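Local structure of mandelate racemase / muconate lactonizing enzyme (Burkholderia pseudomallei, 2POD) at residues D115-H127 / L167-P179. The protein is of uncertain function, but belongs to the enolase superfamily, holds a sodium ion in its barrel and may act as a lyase. Numbering follows the deposited sequence.
Sequences DTIRTYNTCAGPH and LLDSGITAMKIWP
Cys123 SG rests on Met175 CB at 3.8 Å, with Ile177 CG2 and Leu167 CD1 a little farther off, on the helix-facing side, shared with Asn121 and Met175, of two adjacent parallel strands of the enolase-superfamily barrel, 117-122 and 174-177. On this same side, Leu167 CD2 meets Asn121 CB at about a right angle, 3.8 Å away, and Ile172 CG2 fills in beside it. The last turn of helix 160-170 thus packs against Asn121 and Cys123 and ends in a Schellman motif with Gly171 as C-prime, before the chain turns into strand 174-177.

The strands run at 32° to each other and are joined through the backbone: Asn121 N gives to Ala174 O, Asn121 O takes from Lys176 N, and Cys123 N gives to Lys176 O at 3.1 Å. Past the strand end, the far end of the Trp178 ring, CZ3 and CH2, comes against the inverse gamma turn centred on Cys123, CZ3 lying 3.6 Å from Thr122 CG2.

On the barrel interior, Lys176 runs alongside Thr122, and its CB and CD touch the Tyr120 ring at CE1. A bend at chi3 (84°) carries NZ to where it donates a hydrogen bond to Tyr120 OH (3.2 Å). NZ also forms a salt bridge with Glu246, a ligand of the sodium site with Glu220 and Glu272.

Where the pairing begins, before Tyr120 and Ala174, water 1 links Thr119 O to Thr173 N. Arg118 reaches over in an extended chain, its guanidinium also salt-bridged to Asp216, and grips Thr173 side-on: NE and NH2 both give to OG1, which lies in the guanidinium plane, 3.0 Å from NE.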
loop_
_atom_site.group_PDB
_atom_site.type_symbol
_atom_site.label_atom_id
_atom_site.label_comp_id
_atom_site.label_asym_id
_atom_site.label_seq_id
_atom_site.Cartn_x
_atom_site.Cartn_y
_atom_site.Cartn_z
ATOM N N ASP B 115 28.226 1.915 32.417
ATOM C CA ASP B 115 28.270 2.124 33.875
ATOM C C ASP B 115 27.303 3.211 34.344
ATOM O O ASP B 115 26.598 3.034 35.337
ATOM C CB ASP B 115 29.688 2.462 34.349
ATOM C CG ASP B 115 30.691 1.363 34.045
ATOM O OD1 ASP B 115 31.839 1.704 33.676
ATOM O OD2 ASP B 115 30.334 0.169 34.175
ATOM N N THR B 116 27.301 4.339 33.637
ATOM C CA THR B 116 26.320 5.398 33.839
ATOM C C THR B 116 25.601 5.675 32.524
ATOM O O THR B 116 26.106 5.336 31.449
ATOM C CB THR B 116 26.987 6.712 34.300
ATOM O OG1 THR B 116 27.920 7.161 33.304
ATOM C CG2 THR B 116 27.701 6.538 35.650
ATOM N N ILE B 117 24.432 6.303 32.613
ATOM C CA ILE B 117 23.759 6.846 31.439
ATOM C C ILE B 117 23.534 8.337 31.607
ATOM O O ILE B 117 23.267 8.800 32.711
ATOM C CB ILE B 117 22.436 6.095 31.117
ATOM C CG1 ILE B 117 21.812 6.609 29.813
ATOM C CG2 ILE B 117 21.469 6.117 32.294
ATOM C CD1 ILE B 117 20.726 5.744 29.253
ATOM N N ARG B 118 23.682 9.075 30.508
ATOM C CA ARG B 118 23.296 10.480 30.415
ATOM C C ARG B 118 21.880 10.714 30.928
ATOM O O ARG B 118 20.948 9.978 30.589
ATOM C CB ARG B 118 23.415 10.950 28.963
ATOM C CG ARG B 118 23.239 12.441 28.756
ATOM C CD ARG B 118 23.691 12.835 27.370
ATOM N NE ARG B 118 23.342 14.217 27.054
ATOM C CZ ARG B 118 22.364 14.577 26.230
ATOM N NH1 ARG B 118 21.621 13.658 25.621
ATOM N NH2 ARG B 118 22.136 15.865 26.006
ATOM N N THR B 119 21.739 11.725 31.776
ATOM C CA THR B 119 20.431 12.152 32.239
ATOM C C THR B 119 20.006 13.436 31.540
ATOM O O THR B 119 20.839 14.144 30.982
ATOM C CB THR B 119 20.384 12.283 33.782
ATOM O OG1 THR B 119 19.030 12.176 34.227
ATOM C CG2 THR B 119 20.989 13.609 34.268
ATOM N N TYR B 120 18.705 13.701 31.539
ATOM C CA TYR B 120 18.167 15.002 31.164
ATOM C C TYR B 120 17.164 15.447 32.206
ATOM O O TYR B 120 16.512 14.613 32.842
ATOM C CB TYR B 120 17.539 14.980 29.757
ATOM C CG TYR B 120 16.176 14.328 29.619
ATOM C CD1 TYR B 120 15.001 15.088 29.670
ATOM C CD2 TYR B 120 16.059 12.953 29.406
ATOM C CE1 TYR B 120 13.745 14.488 29.539
ATOM C CE2 TYR B 120 14.807 12.346 29.261
ATOM C CZ TYR B 120 13.657 13.118 29.335
ATOM O OH TYR B 120 12.422 12.526 29.188
ATOM N N ASN B 121 17.040 16.760 32.382
ATOM C CA ASN B 121 16.199 17.300 33.444
ATOM C C ASN B 121 14.840 17.740 32.952
ATOM O O ASN B 121 14.721 18.663 32.148
ATOM C CB ASN B 121 16.892 18.431 34.207
ATOM C CG ASN B 121 16.275 18.666 35.576
ATOM O OD1 ASN B 121 16.469 17.876 36.502
ATOM N ND2 ASN B 121 15.510 19.744 35.706
ATOM N N THR B 122 13.811 17.060 33.436
ATOM C CA THR B 122 12.447 17.506 33.229
ATOM C C THR B 122 12.167 18.651 34.206
ATOM O O THR B 122 12.103 18.448 35.423
ATOM C CB THR B 122 11.466 16.323 33.385
ATOM O OG1 THR B 122 11.704 15.391 32.327
ATOM C CG2 THR B 122 10.010 16.767 33.331
ATOM N N CYS B 123 12.019 19.854 33.654
ATOM C CA CYS B 123 11.929 21.088 34.432
ATOM C C CYS B 123 10.560 21.269 35.094
ATOM O O CYS B 123 9.828 22.213 34.786
ATOM C CB CYS B 123 12.265 22.297 33.549
ATOM S SG CYS B 123 13.903 22.232 32.777
ATOM N N ALA B 124 10.220 20.344 35.990
ATOM C CA ALA B 124 9.058 20.462 36.869
ATOM C C ALA B 124 9.447 21.148 38.175
ATOM O O ALA B 124 10.603 21.073 38.606
ATOM C CB ALA B 124 8.476 19.086 37.153
ATOM N N GLY B 125 8.476 21.813 38.797
ATOM C CA GLY B 125 8.616 22.276 40.177
ATOM C C GLY B 125 8.386 21.166 41.192
ATOM O O GLY B 125 7.843 20.110 40.843
ATOM N N PRO B 126 8.798 21.398 42.457
ATOM C CA PRO B 126 8.671 20.437 43.563
ATOM C C PRO B 126 7.227 20.100 43.951
ATOM O O PRO B 126 6.321 20.914 43.749
ATOM C CB PRO B 126 9.379 21.145 44.728
ATOM C CG PRO B 126 10.229 22.195 44.094
ATOM C CD PRO B 126 9.457 22.640 42.899
ATOM N N HIS B 127 7.035 18.896 44.492
ATOM C CA HIS B 127 5.801 18.512 45.191
ATOM C C HIS B 127 5.915 18.849 46.683
ATOM O O HIS B 127 6.915 19.442 47.101
ATOM C CB HIS B 127 5.522 17.013 44.989
ATOM C CG HIS B 127 4.070 16.648 45.059
ATOM N ND1 HIS B 127 3.172 16.958 44.058
ATOM C CD2 HIS B 127 3.359 16.000 46.014
ATOM C CE1 HIS B 127 1.972 16.516 44.393
ATOM N NE2 HIS B 127 2.058 15.931 45.576
ATOM N N LEU B 167 21.731 24.559 34.750
ATOM C CA LEU B 167 21.827 23.127 34.454
ATOM C C LEU B 167 23.158 22.745 33.820
ATOM O O LEU B 167 23.712 21.686 34.120
ATOM C CB LEU B 167 20.669 22.667 33.567
ATOM C CG LEU B 167 19.329 22.511 34.282
ATOM C CD1 LEU B 167 18.199 22.583 33.297
ATOM C CD2 LEU B 167 19.260 21.230 35.103
ATOM N N LEU B 168 23.666 23.621 32.958
ATOM C CA LEU B 168 24.959 23.434 32.314
ATOM C C LEU B 168 26.134 23.458 33.299
ATOM O O LEU B 168 27.138 22.772 33.082
ATOM C CB LEU B 168 25.154 24.486 31.221
ATOM C CG LEU B 168 26.191 24.189 30.136
ATOM C CD1 LEU B 168 25.593 23.318 29.041
ATOM C CD2 LEU B 168 26.730 25.488 29.563
ATOM N N ASP B 169 25.999 24.238 34.374
ATOM C CA ASP B 169 27.010 24.310 35.433
ATOM C C ASP B 169 27.145 23.013 36.232
ATOM O O ASP B 169 28.249 22.646 36.636
ATOM C CB ASP B 169 26.719 25.476 36.383
ATOM C CG ASP B 169 27.952 26.328 36.668
ATOM O OD1 ASP B 169 29.033 25.769 36.964
ATOM O OD2 ASP B 169 27.834 27.570 36.598
ATOM N N SER B 170 26.026 22.325 36.454
ATOM C CA SER B 170 26.046 21.008 37.096
ATOM C C SER B 170 26.365 19.879 36.113
ATOM O O SER B 170 26.655 18.751 36.520
ATOM C CB SER B 170 24.736 20.736 37.843
ATOM O OG SER B 170 23.608 20.990 37.025
ATOM N N GLY B 171 26.321 20.194 34.821
ATOM C CA GLY B 171 26.816 19.292 33.787
ATOM C C GLY B 171 25.710 18.582 33.031
ATOM O O GLY B 171 25.979 17.693 32.224
ATOM N N ILE B 172 24.467 18.979 33.300
ATOM C CA ILE B 172 23.294 18.459 32.611
ATOM C C ILE B 172 23.159 19.148 31.249
ATOM O O ILE B 172 22.993 20.376 31.175
ATOM C CB ILE B 172 22.014 18.623 33.492
ATOM C CG1 ILE B 172 21.984 17.549 34.582
ATOM C CG2 ILE B 172 20.731 18.555 32.664
ATOM C CD1 ILE B 172 21.100 17.888 35.785
ATOM N N THR B 173 23.256 18.354 30.181
ATOM C CA THR B 173 23.260 18.882 28.809
ATOM C C THR B 173 21.936 18.699 28.057
ATOM O O THR B 173 21.906 18.811 26.826
ATOM C CB THR B 173 24.418 18.305 27.951
ATOM O OG1 THR B 173 24.404 16.873 28.012
ATOM C CG2 THR B 173 25.770 18.821 28.429
ATOM N N ALA B 174 20.850 18.445 28.792
ATOM C CA ALA B 174 19.505 18.377 28.198
ATOM C C ALA B 174 18.362 18.735 29.156
ATOM O O ALA B 174 18.334 18.273 30.294
ATOM C CB ALA B 174 19.265 17.008 27.554
HETATM N N MSE B 175 17.423 19.556 28.681
HETATM C CA MSE B 175 16.179 19.848 29.414
HETATM C C MSE B 175 14.927 19.488 28.624
HETATM O O MSE B 175 14.888 19.641 27.401
HETATM C CB MSE B 175 16.061 21.327 29.791
HETATM C CG MSE B 175 17.348 22.079 29.901
HETATM SE SE MSE B 175 17.274 23.913 29.244
HETATM C CE MSE B 175 15.570 24.496 30.007
ATOM N N LYS B 176 13.894 19.058 29.344
ATOM C CA LYS B 176 12.540 19.000 28.810
ATOM C C LYS B 176 11.635 20.092 29.368
ATOM O O LYS B 176 11.505 20.251 30.583
ATOM C CB LYS B 176 11.913 17.633 29.068
ATOM C CG LYS B 176 10.645 17.386 28.267
ATOM C CD LYS B 176 10.374 15.911 28.131
ATOM C CE LYS B 176 9.636 15.388 29.344
ATOM N NZ LYS B 176 9.530 13.902 29.312
ATOM N N ILE B 177 11.006 20.838 28.466
ATOM C CA ILE B 177 10.056 21.880 28.849
ATOM C C ILE B 177 8.692 21.683 28.168
ATOM O O ILE B 177 8.579 20.907 27.221
ATOM C CB ILE B 177 10.623 23.288 28.562
ATOM C CG1 ILE B 177 10.900 23.462 27.065
ATOM C CG2 ILE B 177 11.909 23.511 29.372
ATOM C CD1 ILE B 177 11.117 24.891 26.647
ATOM N N TRP B 178 7.663 22.374 28.660
ATOM C CA TRP B 178 6.331 22.274 28.065
ATOM C C TRP B 178 5.516 23.573 27.943
ATOM O O TRP B 178 4.381 23.629 28.422
ATOM C CB TRP B 178 5.511 21.171 28.743
ATOM C CG TRP B 178 5.455 21.251 30.236
ATOM C CD1 TRP B 178 4.476 21.834 30.993
ATOM C CD2 TRP B 178 6.414 20.721 31.162
ATOM N NE1 TRP B 178 4.770 21.706 32.330
ATOM C CE2 TRP B 178 5.953 21.028 32.462
ATOM C CE3 TRP B 178 7.619 20.020 31.021
ATOM C CZ2 TRP B 178 6.651 20.653 33.609
ATOM C CZ3 TRP B 178 8.313 19.659 32.156
ATOM C CH2 TRP B 178 7.822 19.965 33.435
ATOM N N PRO B 179 6.059 24.603 27.250
ATOM C CA PRO B 179 5.427 25.931 27.267
ATOM C C PRO B 179 4.147 26.120 26.420
ATOM O O PRO B 179 3.538 27.189 26.481
ATOM C CB PRO B 179 6.537 26.844 26.750
ATOM C CG PRO B 179 7.341 25.980 25.858
ATOM C CD PRO B 179 7.277 24.593 26.417
HETATM O O HOH W 1 22.714 15.700 30.499
#